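Local coordinates for protein peroxiredoxin (Clostridioides difficile, PDB 6TSB) that is a bifunctional spore-coat peroxiredoxin-chitinase, whose chitinase part, the chain described here, hydrolyses chitin, and which probably also reduces peroxides, at residues I136-P141 and T159-A164; A108-T113 and R151-E156; L175-A178 and G184-N187; V95-W100 and R120-M125; A190-I195 and R242-A247. One frame throughout, in Å; residues are numbered along the deposited sequence.

Contact 1: I136-P141 and T159-A164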
# COMPACT_ATOMS: atom_id res chain seq x y z
N ILE A 136 -20.52 -5.86 -31.02
CA ILE A 136 -20.54 -7.29 -31.44
C ILE A 136 -19.53 -8.07 -30.63
O ILE A 136 -18.38 -7.67 -30.63
CB ILE A 136 -20.30 -7.39 -32.95
CG1 ILE A 136 -21.33 -6.54 -33.71
CG2 ILE A 136 -20.30 -8.85 -33.39
CD1 ILE A 136 -22.74 -7.03 -33.57
N ASP A 137 -19.95 -9.10 -29.90
CA ASP A 137 -19.08 -9.87 -28.98
C ASP A 137 -19.01 -11.31 -29.45
O ASP A 137 -19.37 -12.21 -28.70
CB ASP A 137 -19.49 -9.83 -27.51
CG ASP A 137 -19.37 -8.46 -26.87
OD1 ASP A 137 -19.61 -7.47 -27.59
OD2 ASP A 137 -19.08 -8.41 -25.63
N TRP A 138 -18.39 -11.52 -30.60
CA TRP A 138 -18.06 -12.86 -31.13
C TRP A 138 -16.74 -13.32 -30.52
O TRP A 138 -15.70 -12.65 -30.76
CB TRP A 138 -18.06 -12.76 -32.65
CG TRP A 138 -17.93 -14.05 -33.39
CD1 TRP A 138 -17.71 -15.30 -32.89
CD2 TRP A 138 -17.93 -14.16 -34.81
NE1 TRP A 138 -17.62 -16.19 -33.91
CE2 TRP A 138 -17.76 -15.53 -35.11
CE3 TRP A 138 -18.11 -13.25 -35.86
CZ2 TRP A 138 -17.73 -15.99 -36.43
CZ3 TRP A 138 -18.09 -13.71 -37.16
CH2 TRP A 138 -17.89 -15.06 -37.43
N GLU A 139 -16.77 -14.39 -29.72
CA GLU A 139 -15.64 -14.80 -28.86
C GLU A 139 -15.26 -16.27 -29.15
O GLU A 139 -15.46 -17.16 -28.34
CB GLU A 139 -16.02 -14.50 -27.39
CG GLU A 139 -16.16 -13.01 -27.09
CD GLU A 139 -16.33 -12.62 -25.62
OE1 GLU A 139 -15.86 -13.37 -24.77
OE2 GLU A 139 -16.91 -11.54 -25.33
N TYR A 140 -14.61 -16.54 -30.29
CA TYR A 140 -14.00 -15.58 -31.18
C TYR A 140 -14.15 -16.13 -32.59
O TYR A 140 -14.21 -17.34 -32.78
CB TYR A 140 -12.53 -15.35 -30.79
CG TYR A 140 -12.30 -14.76 -29.42
CD1 TYR A 140 -12.45 -13.40 -29.21
CD2 TYR A 140 -11.97 -15.54 -28.31
CE1 TYR A 140 -12.30 -12.83 -27.96
CE2 TYR A 140 -11.80 -14.98 -27.05
CZ TYR A 140 -11.96 -13.61 -26.87
OH TYR A 140 -11.84 -12.99 -25.65
N PRO A 141 -14.19 -15.30 -33.64
CA PRO A 141 -14.21 -15.84 -34.99
C PRO A 141 -13.02 -16.79 -35.19
O PRO A 141 -11.98 -16.52 -34.68
CB PRO A 141 -14.05 -14.61 -35.89
CG PRO A 141 -14.46 -13.43 -35.04
CD PRO A 141 -14.21 -13.84 -33.61
N THR A 159 -15.62 -9.44 -41.47
CA THR A 159 -15.52 -8.10 -42.11
C THR A 159 -16.78 -7.82 -42.92
O THR A 159 -17.24 -6.63 -42.99
CB THR A 159 -14.29 -8.04 -43.03
OG1 THR A 159 -13.15 -8.50 -42.30
CG2 THR A 159 -14.06 -6.65 -43.59
N LEU A 160 -17.28 -8.84 -43.61
CA LEU A 160 -18.48 -8.70 -44.48
C LEU A 160 -19.72 -8.56 -43.58
O LEU A 160 -20.61 -7.75 -43.87
CB LEU A 160 -18.55 -9.90 -45.44
CG LEU A 160 -17.40 -10.03 -46.45
CD1 LEU A 160 -17.37 -11.44 -47.04
CD2 LEU A 160 -17.47 -8.99 -47.58
N LEU A 161 -19.77 -9.27 -42.47
CA LEU A 161 -20.89 -9.10 -41.51
C LEU A 161 -20.92 -7.63 -41.04
O LEU A 161 -21.98 -7.00 -41.10
CB LEU A 161 -20.68 -10.07 -40.35
CG LEU A 161 -21.77 -10.01 -39.29
CD1 LEU A 161 -23.11 -10.35 -39.90
CD2 LEU A 161 -21.45 -10.95 -38.14
N LEU A 162 -19.79 -7.12 -40.56
CA LEU A 162 -19.69 -5.73 -40.05
C LEU A 162 -20.07 -4.76 -41.17
O LEU A 162 -20.79 -3.81 -40.88
CB LEU A 162 -18.27 -5.49 -39.53
CG LEU A 162 -17.92 -6.30 -38.29
CD1 LEU A 162 -16.43 -6.34 -38.04
CD2 LEU A 162 -18.66 -5.73 -37.08
N THR A 163 -19.64 -5.03 -42.40
CA THR A 163 -19.97 -4.21 -43.58
C THR A 163 -21.49 -4.19 -43.75
O THR A 163 -22.05 -3.11 -43.97
CB THR A 163 -19.29 -4.72 -44.87
OG1 THR A 163 -17.90 -4.47 -44.73
CG2 THR A 163 -19.77 -4.05 -46.14
N ALA A 164 -22.13 -5.36 -43.67
CA ALA A 164 -23.60 -5.51 -43.81
C ALA A 164 -24.31 -4.75 -42.69
O ALA A 164 -25.26 -4.02 -43.02
CB ALA A 164 -23.97 -6.97 -43.85
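L161 and L162, neighbours on helix 154-169, each send a methyl to a different side chain of 136-141, which spreads a small apolar contact over two separate points. The first is L162 CD2 against I136 CG1, at 4.4 Å. The CB of I136 is directed toward the helix, whereas the CB of L162 does not aim at the strand. With CG of L162 anti to the carbonyl carbon (chi1 -68°), it is the CD2 branch, not the extended CD1, that comes nearest to the isoleucine. This is the strand-helix interface of a beta-alpha-beta unit of a TIM barrel, strand 133-137, helix 154-169 and strand 174-179. The sequence along and just after the strand fits the DxxDxDxE signature of family 18 glycosyl hydrolases, with D135, D137 and E139 at its conserved acidic positions; in relatives the glutamate is the general acid. The second point is L161, whose CG lies anti to the backbone N (chi1 -180°) and whose CD2 approaches CZ3 of the W138 indole obliquely, at 4.5 Å. The indole has closer neighbours elsewhere: P141 CG rests off-centre, 3.6 Å above one face, F105 stacks on the ring, and F158 meets it edge-to-face.

Contact 2: A108-T113 and R151-E156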
# COMPACT_ATOMS: atom_id res chain seq x y z
N ALA A 108 -24.26 -16.90 -38.94
CA ALA A 108 -24.78 -15.57 -39.34
C ALA A 108 -23.84 -14.94 -40.35
O ALA A 108 -24.29 -14.14 -41.20
CB ALA A 108 -24.91 -14.71 -38.12
N ALA A 109 -22.55 -15.23 -40.25
CA ALA A 109 -21.54 -14.54 -41.08
C ALA A 109 -21.38 -15.24 -42.43
O ALA A 109 -20.76 -14.61 -43.32
CB ALA A 109 -20.22 -14.45 -40.35
N LEU A 110 -21.90 -16.47 -42.58
CA LEU A 110 -21.46 -17.42 -43.66
C LEU A 110 -21.89 -16.99 -45.08
O LEU A 110 -21.06 -17.16 -45.99
CB LEU A 110 -21.94 -18.83 -43.34
CG LEU A 110 -21.23 -19.96 -44.11
CD1 LEU A 110 -19.74 -19.71 -44.29
CD2 LEU A 110 -21.44 -21.30 -43.41
N THR A 111 -23.08 -16.40 -45.30
CA THR A 111 -23.64 -16.17 -46.67
C THR A 111 -24.08 -14.72 -46.82
O THR A 111 -24.26 -14.02 -45.84
CB THR A 111 -24.82 -17.10 -46.95
OG1 THR A 111 -25.97 -16.59 -46.27
CG2 THR A 111 -24.58 -18.52 -46.50
N PRO A 112 -24.31 -14.21 -48.06
CA PRO A 112 -24.94 -12.90 -48.24
C PRO A 112 -26.34 -12.82 -47.60
O PRO A 112 -26.75 -11.70 -47.22
CB PRO A 112 -25.03 -12.74 -49.77
CG PRO A 112 -23.94 -13.68 -50.29
CD PRO A 112 -23.96 -14.86 -49.34
N THR A 113 -27.02 -13.96 -47.43
CA THR A 113 -28.40 -14.01 -46.89
C THR A 113 -28.37 -13.90 -45.36
O THR A 113 -28.93 -12.95 -44.86
CB THR A 113 -29.17 -15.23 -47.40
OG1 THR A 113 -29.23 -15.06 -48.82
CG2 THR A 113 -30.57 -15.32 -46.84
N ARG A 151 -15.35 -21.78 -38.29
CA ARG A 151 -14.95 -22.15 -39.67
C ARG A 151 -13.76 -21.28 -40.07
O ARG A 151 -13.71 -20.10 -39.74
CB ARG A 151 -16.09 -21.90 -40.67
CG ARG A 151 -17.43 -22.54 -40.29
CD ARG A 151 -18.52 -22.33 -41.34
NE ARG A 151 -19.65 -23.24 -41.14
CZ ARG A 151 -20.73 -22.98 -40.41
NH1 ARG A 151 -20.87 -21.82 -39.80
NH2 ARG A 151 -21.67 -23.91 -40.28
N PRO A 152 -12.80 -21.84 -40.84
CA PRO A 152 -11.67 -21.06 -41.38
C PRO A 152 -12.03 -19.69 -41.98
O PRO A 152 -11.31 -18.73 -41.76
CB PRO A 152 -11.16 -21.98 -42.51
CG PRO A 152 -11.49 -23.39 -42.05
CD PRO A 152 -12.76 -23.26 -41.22
N GLN A 153 -13.18 -19.61 -42.67
CA GLN A 153 -13.67 -18.39 -43.37
C GLN A 153 -14.23 -17.35 -42.37
O GLN A 153 -14.49 -16.20 -42.81
CB GLN A 153 -14.76 -18.77 -44.39
CG GLN A 153 -14.44 -19.99 -45.23
CD GLN A 153 -15.03 -21.26 -44.65
OE1 GLN A 153 -16.24 -21.45 -44.66
NE2 GLN A 153 -14.18 -22.14 -44.13
N ASP A 154 -14.42 -17.69 -41.09
CA ASP A 154 -14.95 -16.75 -40.06
C ASP A 154 -14.26 -15.38 -40.16
O ASP A 154 -14.97 -14.35 -40.12
CB ASP A 154 -14.81 -17.34 -38.67
CG ASP A 154 -15.87 -18.38 -38.36
OD1 ASP A 154 -16.85 -18.50 -39.14
OD2 ASP A 154 -15.71 -19.07 -37.35
N ARG A 155 -12.95 -15.36 -40.37
CA ARG A 155 -12.14 -14.12 -40.30
C ARG A 155 -12.53 -13.19 -41.44
O ARG A 155 -12.84 -12.05 -41.18
CB ARG A 155 -10.64 -14.45 -40.25
CG ARG A 155 -9.68 -13.27 -40.37
CD ARG A 155 -8.28 -13.67 -39.89
NE ARG A 155 -7.32 -12.57 -39.85
CZ ARG A 155 -6.66 -12.10 -40.91
NH1 ARG A 155 -6.82 -12.62 -42.11
NH2 ARG A 155 -5.81 -11.09 -40.75
N GLU A 156 -12.54 -13.66 -42.67
CA GLU A 156 -12.92 -12.77 -43.79
C GLU A 156 -14.42 -12.46 -43.67
O GLU A 156 -14.83 -11.36 -44.09
CB GLU A 156 -12.56 -13.38 -45.14
CG GLU A 156 -11.08 -13.27 -45.46
CD GLU A 156 -10.69 -14.16 -46.62
OE1 GLU A 156 -10.54 -15.38 -46.37
OE2 GLU A 156 -10.61 -13.65 -47.76
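L110 lays its CD2 methyl over one face of the R151 guanidinium, 3.4 Å above the plane and nearer its margin than its middle. The two side chains meet at about a right angle, with CD2 at 3.5 Å from both NE and CZ of R151. CG of L110 stands anti to the backbone N (chi1 -163°), which lets both methyls touch 151-156; the other one, CD1, comes to 3.9 Å from OE1 of Q153. R151 answers with a chain extended from CG to NE, which carries the guanidinium under the CD2 methyl. There NH1 forms a salt bridge with D107 and a weak hydrogen bond with S106 OG, so the group that takes the methyl on its face is held by polar partners at NH1. Q153 instead bends at chi2 (94°), bringing its amide oxygen to L110. The backbone on this side is fixed by a bond from D154 N to R151 O, 2.9 Å, and by R151 N donating to D154 OD2, also 2.9 Å, from above the carboxylate plane. The first closes a type I beta turn from R151 to D154; the second, to the side chain of D154, spans the same turn, which leads into barrel helix 154-169 at the surface of the TIM-barrel fold.

Contact 3: L175-A178 and G184-N187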
# COMPACT_ATOMS: atom_id res chain seq x y z
N LEU A 175 -21.03 1.48 -33.80
CA LEU A 175 -20.76 0.05 -34.02
C LEU A 175 -19.41 -0.22 -33.39
O LEU A 175 -18.51 0.57 -33.63
CB LEU A 175 -20.77 -0.21 -35.53
CG LEU A 175 -20.27 -1.59 -35.94
CD1 LEU A 175 -21.07 -2.68 -35.26
CD2 LEU A 175 -20.33 -1.76 -37.45
N SER A 176 -19.29 -1.27 -32.60
CA SER A 176 -18.05 -1.64 -31.90
C SER A 176 -17.94 -3.15 -31.90
O SER A 176 -18.93 -3.83 -32.12
CB SER A 176 -18.00 -1.05 -30.51
OG SER A 176 -19.02 -1.59 -29.66
N VAL A 177 -16.74 -3.64 -31.65
CA VAL A 177 -16.40 -5.07 -31.67
C VAL A 177 -15.59 -5.27 -30.42
O VAL A 177 -14.74 -4.43 -30.15
CB VAL A 177 -15.60 -5.37 -32.95
CG1 VAL A 177 -14.88 -6.71 -32.88
CG2 VAL A 177 -16.50 -5.28 -34.17
N ALA A 178 -15.91 -6.29 -29.66
CA ALA A 178 -15.15 -6.74 -28.49
C ALA A 178 -14.16 -7.78 -28.98
O ALA A 178 -14.64 -8.75 -29.60
CB ALA A 178 -16.06 -7.33 -27.44
N GLY A 184 -2.83 -14.67 -32.17
CA GLY A 184 -3.93 -15.53 -32.64
C GLY A 184 -5.13 -14.74 -33.15
O GLY A 184 -5.64 -15.10 -34.22
N TYR A 185 -5.58 -13.71 -32.41
CA TYR A 185 -6.78 -12.91 -32.77
C TYR A 185 -6.45 -12.08 -34.02
O TYR A 185 -7.30 -11.95 -34.93
CB TYR A 185 -7.32 -12.06 -31.60
CG TYR A 185 -8.60 -11.31 -31.90
CD1 TYR A 185 -8.57 -10.11 -32.60
CD2 TYR A 185 -9.85 -11.79 -31.52
CE1 TYR A 185 -9.73 -9.43 -32.92
CE2 TYR A 185 -11.02 -11.11 -31.82
CZ TYR A 185 -10.96 -9.94 -32.55
OH TYR A 185 -12.08 -9.26 -32.89
N ILE A 186 -5.25 -11.52 -34.11
CA ILE A 186 -4.93 -10.61 -35.24
C ILE A 186 -4.81 -11.40 -36.55
O ILE A 186 -5.23 -10.84 -37.60
CB ILE A 186 -3.69 -9.76 -34.94
CG1 ILE A 186 -4.05 -8.73 -33.87
CG2 ILE A 186 -3.15 -9.10 -36.21
CD1 ILE A 186 -2.97 -8.50 -32.88
N ASN A 187 -4.32 -12.64 -36.48
CA ASN A 187 -4.01 -13.50 -37.66
C ASN A 187 -5.17 -14.44 -38.01
O ASN A 187 -5.24 -14.81 -39.19
CB ASN A 187 -2.74 -14.33 -37.43
CG ASN A 187 -1.50 -13.49 -37.22
OD1 ASN A 187 -1.33 -12.41 -37.81
ND2 ASN A 187 -0.63 -13.95 -36.33
O HOH W 1 -14.16 -10.46 -31.74
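Y185 points its phenol from helix 183-188 toward the barrel strand 174-179, so that the hydroxyl, not the ring, makes the approach. CG anti to the backbone N (chi1 -176°) directs the ring away from the helix. OH then stands 3.8 Å from V177 CG1, the branch of the valine that likewise lies anti to its own backbone N. Here the phenol and the valine lie at a slant, neither stacked nor parallel. F158 of helix 154-169 touches both side chains and so packs into the same corner, near the C-terminal end of a TIM-barrel strand. The carbonyl of A178 is too far for a direct bond, its O lying 4.2 Å from Y185 OH, and a water makes up the difference. That water sits at the edge of the ring and in its plane, 2.7 Å from Y185 OH, and lies 2.8 Å from A178 O, to which it probably donates. A bound PEG lies about 4 Å from the tyrosine side chain. The chemistry is thus mixed: a valine methyl touches the hydroxyl, while a water lets a buried phenol and a backbone carbonyl of the strand share a polar link without touching.

Contact 4: V95-W100 and R120-M125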
# COMPACT_ATOMS: atom_id res chain seq x y z
N VAL A 95 -26.24 -1.94 -27.15
CA VAL A 95 -26.46 -3.38 -26.85
C VAL A 95 -25.31 -4.18 -27.46
O VAL A 95 -24.98 -4.04 -28.66
CB VAL A 95 -27.83 -3.87 -27.34
CG1 VAL A 95 -27.96 -5.38 -27.22
CG2 VAL A 95 -28.97 -3.19 -26.59
N ALA A 96 -24.76 -5.02 -26.61
CA ALA A 96 -23.78 -6.04 -26.96
C ALA A 96 -24.53 -7.33 -27.28
O ALA A 96 -25.40 -7.74 -26.48
CB ALA A 96 -22.81 -6.23 -25.83
N ILE A 97 -24.18 -7.91 -28.43
CA ILE A 97 -24.72 -9.21 -28.89
C ILE A 97 -23.59 -10.20 -28.69
O ILE A 97 -22.52 -9.97 -29.26
CB ILE A 97 -25.13 -9.10 -30.36
CG1 ILE A 97 -26.19 -8.02 -30.60
CG2 ILE A 97 -25.59 -10.45 -30.88
CD1 ILE A 97 -26.43 -7.73 -32.08
N GLY A 98 -23.80 -11.23 -27.88
CA GLY A 98 -22.90 -12.38 -27.84
C GLY A 98 -22.33 -12.59 -26.45
O GLY A 98 -23.13 -12.71 -25.51
N GLY A 99 -21.00 -12.69 -26.36
CA GLY A 99 -20.30 -13.00 -25.10
C GLY A 99 -19.77 -14.41 -25.08
O GLY A 99 -20.06 -15.19 -26.00
N TRP A 100 -18.99 -14.73 -24.07
CA TRP A 100 -18.30 -16.04 -23.99
C TRP A 100 -19.33 -17.17 -24.13
O TRP A 100 -20.32 -17.15 -23.35
CB TRP A 100 -17.52 -16.16 -22.70
CG TRP A 100 -16.74 -17.42 -22.64
CD1 TRP A 100 -17.01 -18.55 -21.92
CD2 TRP A 100 -15.55 -17.70 -23.40
NE1 TRP A 100 -16.05 -19.50 -22.16
CE2 TRP A 100 -15.14 -19.00 -23.05
CE3 TRP A 100 -14.81 -16.95 -24.32
CZ2 TRP A 100 -14.00 -19.58 -23.61
CZ3 TRP A 100 -13.68 -17.53 -24.87
CH2 TRP A 100 -13.29 -18.82 -24.52
N ARG A 120 -30.29 -6.70 -40.80
CA ARG A 120 -31.70 -6.22 -40.76
C ARG A 120 -32.20 -6.27 -39.31
O ARG A 120 -32.88 -5.34 -38.89
CB ARG A 120 -32.61 -7.04 -41.69
CG ARG A 120 -33.97 -6.41 -42.00
CD ARG A 120 -35.00 -7.29 -42.74
NE ARG A 120 -34.93 -8.71 -42.34
CZ ARG A 120 -35.45 -9.25 -41.22
NH1 ARG A 120 -36.15 -8.52 -40.37
NH2 ARG A 120 -35.27 -10.53 -40.96
N GLN A 121 -31.90 -7.34 -38.57
CA GLN A 121 -32.41 -7.54 -37.21
C GLN A 121 -31.69 -6.59 -36.24
O GLN A 121 -32.30 -6.17 -35.25
CB GLN A 121 -32.19 -8.99 -36.80
CG GLN A 121 -32.98 -9.95 -37.66
CD GLN A 121 -33.33 -11.19 -36.89
OE1 GLN A 121 -33.78 -11.14 -35.75
NE2 GLN A 121 -33.13 -12.32 -37.53
N VAL A 122 -30.42 -6.31 -36.50
CA VAL A 122 -29.65 -5.33 -35.69
C VAL A 122 -30.34 -3.98 -35.82
O VAL A 122 -30.60 -3.32 -34.81
CB VAL A 122 -28.17 -5.28 -36.10
CG1 VAL A 122 -27.44 -4.09 -35.51
CG2 VAL A 122 -27.47 -6.59 -35.72
N ASN A 123 -30.66 -3.58 -37.05
CA ASN A 123 -31.23 -2.24 -37.32
C ASN A 123 -32.63 -2.19 -36.71
O ASN A 123 -33.04 -1.12 -36.27
CB ASN A 123 -31.23 -1.94 -38.81
CG ASN A 123 -31.68 -0.53 -39.10
OD1 ASN A 123 -32.67 -0.32 -39.79
ND2 ASN A 123 -30.98 0.44 -38.55
N GLN A 124 -33.31 -3.33 -36.70
CA GLN A 124 -34.66 -3.44 -36.12
C GLN A 124 -34.57 -3.24 -34.61
O GLN A 124 -35.35 -2.48 -34.07
CB GLN A 124 -35.31 -4.78 -36.44
CG GLN A 124 -36.82 -4.70 -36.31
CD GLN A 124 -37.39 -5.99 -35.78
OE1 GLN A 124 -37.60 -6.95 -36.53
NE2 GLN A 124 -37.66 -6.01 -34.48
N MET A 125 -33.65 -3.92 -33.94
CA MET A 125 -33.48 -3.76 -32.48
C MET A 125 -33.06 -2.33 -32.15
O MET A 125 -33.53 -1.80 -31.11
CB MET A 125 -32.46 -4.77 -31.96
CG MET A 125 -32.15 -4.61 -30.51
SD MET A 125 -30.91 -5.80 -30.05
CE MET A 125 -31.90 -7.29 -30.19
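The backbone oxygen I97 O accepts a hydrogen bond from D137 N, while the side chain of the same isoleucine turns outward to V122 of helix 112-128. The pair of jobs is that of a TIM-barrel strand: strand 92-98 pairs in parallel with strand 133-137, and helix 112-128, the longer helix of the connection between them, covers the outside of the barrel. Two residues of the strand, V95 and I97, carry the packing on the helix, and A62 of strand 56-64 lies against both. I97 keeps CG1 anti to its carbonyl carbon (chi1 -58°) and extends the arm (chi2 169°), which brings CD1 to 4.0 Å from V122 CG2 as the two side chains slant past each other. V122 does not aim its CB at the strand, but its CG2 branch makes the touch, and I165 and I169 of helix 154-169 also touch this valine, as does I134 of the next strand. One helix turn on, M125 is held in the helix by its N, which donates to Q121 O. M125 runs straight out from the helix through chi1 and chi2, then bends at chi3 (-70°), and its SD meets CG1 of V95 at 4.1 Å, the two side chains at about a right angle.

Contact 5: A190-I195 and R242-A247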
# COMPACT_ATOMS: atom_id res chain seq x y z
N ALA A 190 -9.71 -11.71 -36.86
CA ALA A 190 -10.18 -10.48 -37.51
C ALA A 190 -9.10 -9.87 -38.40
O ALA A 190 -7.89 -10.08 -38.15
CB ALA A 190 -10.65 -9.51 -36.46
N GLU A 191 -9.57 -9.16 -39.41
CA GLU A 191 -8.79 -8.37 -40.38
C GLU A 191 -8.80 -6.98 -39.78
O GLU A 191 -9.67 -6.20 -40.16
CB GLU A 191 -9.41 -8.40 -41.79
CG GLU A 191 -9.52 -9.78 -42.44
CD GLU A 191 -10.08 -9.73 -43.86
OE1 GLU A 191 -11.23 -9.24 -44.06
OE2 GLU A 191 -9.34 -10.13 -44.80
N ILE A 192 -7.89 -6.73 -38.84
CA ILE A 192 -7.87 -5.45 -38.06
C ILE A 192 -7.91 -4.28 -39.02
O ILE A 192 -8.69 -3.33 -38.77
CB ILE A 192 -6.63 -5.35 -37.15
CG1 ILE A 192 -6.53 -6.53 -36.17
CG2 ILE A 192 -6.60 -3.99 -36.45
CD1 ILE A 192 -7.79 -6.80 -35.38
N ASP A 193 -7.11 -4.31 -40.08
CA ASP A 193 -6.99 -3.16 -41.02
C ASP A 193 -8.27 -3.02 -41.85
O ASP A 193 -8.56 -1.92 -42.28
CB ASP A 193 -5.73 -3.26 -41.91
CG ASP A 193 -5.72 -4.40 -42.92
OD1 ASP A 193 -6.05 -5.56 -42.54
OD2 ASP A 193 -5.40 -4.11 -44.08
N LYS A 194 -8.99 -4.11 -42.10
CA LYS A 194 -10.27 -4.07 -42.88
C LYS A 194 -11.43 -3.60 -41.98
O LYS A 194 -12.20 -2.74 -42.46
CB LYS A 194 -10.55 -5.44 -43.52
CG LYS A 194 -9.60 -5.82 -44.65
CD LYS A 194 -9.81 -4.97 -45.89
CE LYS A 194 -8.57 -4.20 -46.33
NZ LYS A 194 -7.79 -4.97 -47.32
N ILE A 195 -11.56 -4.12 -40.75
CA ILE A 195 -12.70 -3.73 -39.84
C ILE A 195 -12.50 -2.33 -39.28
O ILE A 195 -13.49 -1.72 -38.96
CB ILE A 195 -12.90 -4.70 -38.69
CG1 ILE A 195 -11.79 -4.59 -37.65
CG2 ILE A 195 -13.06 -6.11 -39.20
CD1 ILE A 195 -12.01 -5.51 -36.46
N ARG A 242 -0.31 -2.40 -28.79
CA ARG A 242 0.72 -2.22 -29.85
C ARG A 242 0.42 -3.17 -31.01
O ARG A 242 0.48 -2.71 -32.15
CB ARG A 242 2.14 -2.46 -29.30
CG ARG A 242 2.59 -1.46 -28.24
CD ARG A 242 2.28 0.00 -28.53
NE ARG A 242 2.69 0.84 -27.42
CZ ARG A 242 2.39 2.11 -27.26
NH1 ARG A 242 1.64 2.74 -28.16
NH2 ARG A 242 2.83 2.75 -26.18
N ASN A 243 0.12 -4.45 -30.73
CA ASN A 243 -0.27 -5.44 -31.76
C ASN A 243 -1.44 -4.90 -32.59
O ASN A 243 -1.35 -4.93 -33.85
CB ASN A 243 -0.60 -6.78 -31.11
CG ASN A 243 0.61 -7.50 -30.59
OD1 ASN A 243 1.76 -7.19 -30.94
ND2 ASN A 243 0.37 -8.52 -29.79
N LEU A 244 -2.50 -4.39 -31.95
CA LEU A 244 -3.67 -3.85 -32.70
C LEU A 244 -3.24 -2.63 -33.52
O LEU A 244 -3.75 -2.47 -34.65
CB LEU A 244 -4.81 -3.49 -31.74
CG LEU A 244 -5.53 -4.67 -31.11
CD1 LEU A 244 -6.41 -4.21 -29.98
CD2 LEU A 244 -6.36 -5.44 -32.13
N GLU A 245 -2.37 -1.78 -32.98
CA GLU A 245 -1.98 -0.49 -33.64
C GLU A 245 -1.18 -0.77 -34.93
O GLU A 245 -1.44 -0.09 -35.93
CB GLU A 245 -1.18 0.39 -32.68
CG GLU A 245 -2.07 1.17 -31.71
CD GLU A 245 -1.31 1.92 -30.63
OE1 GLU A 245 -0.21 1.46 -30.25
OE2 GLU A 245 -1.82 2.96 -30.20
N ASN A 246 -0.27 -1.76 -34.87
CA ASN A 246 0.67 -2.14 -35.95
C ASN A 246 -0.05 -2.97 -37.03
O ASN A 246 0.43 -2.91 -38.19
CB ASN A 246 1.87 -2.89 -35.37
CG ASN A 246 2.80 -1.96 -34.63
OD1 ASN A 246 2.91 -0.79 -34.97
ND2 ASN A 246 3.46 -2.48 -33.61
N ALA A 247 -1.15 -3.68 -36.66
CA ALA A 247 -2.07 -4.37 -37.60
C ALA A 247 -3.10 -3.39 -38.21
O ALA A 247 -3.92 -3.81 -39.05
CB ALA A 247 -2.72 -5.56 -36.91
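I192, the first residue of the short helix 192-195, can be followed atom by atom into the end of helix 237-246. Its CB already has two neighbours, the carbonyl O of A247 at 3.7 Å and the methyl CB of A247 at 3.9 Å. Where the side chain branches, its two arms divide the work. CG2, lying anti to the backbone N, moves over the backbone of the partner and comes within 3.7 Å of L244 O. CG1, anti to the carbonyl carbon (chi1 -57°), passes A247 CB at 4.0 Å, and from it the tip CD1 runs on to L244 CD2, 3.8 Å away. The leucine and the isoleucine meet at about a right angle. The CB of L244 does not aim at I192, but its CD2 reaches across. D193 adds only a glancing touch, its CB at 3.4 Å from A247 O; its amide N is also close to that oxygen, but the angle is too poor for a bond. Elsewhere on helix 237-246, R242 NH1 donates to the syn lone pair of E245 OE1, 3.1 Å away, in a salt bridge. R242 packs on Y320 and E245 on L326 of the second subunit. Helix 192-195 follows barrel strand 174-179 and helix 183-188 in the chain, and I186 of the latter helix touches both I192 and A247, while E191, at the N-cap of helix 192-195, hydrogen-bonds through OE1 to T159 OG1 of helix 154-169.

Overall arrangement
Contacts 1, 3 and 4 reach neighbouring parallel strands of one barrel sheet: the centre of contact 1 is 8 Å from that of contact 3 and 11 Å from that of contact 4, and strand 133-137 lies between strands 92-98 and 174-179. I136 N hydrogen-bonds to S176 O, tying contact 1 to contact 3. Contact 2, 9 Å from contact 1 by centres, begins helix 154-169, and D154 and A109 pack on W138. Contact 5 sits 8 Å from contact 3 by centres, touching it through I186, but 23 Å from contact 4. A bound PEG lies about 4 Å from the side chain of Y185 and about 9 Å from that of W138, the neighbour of the signature glutamate E139.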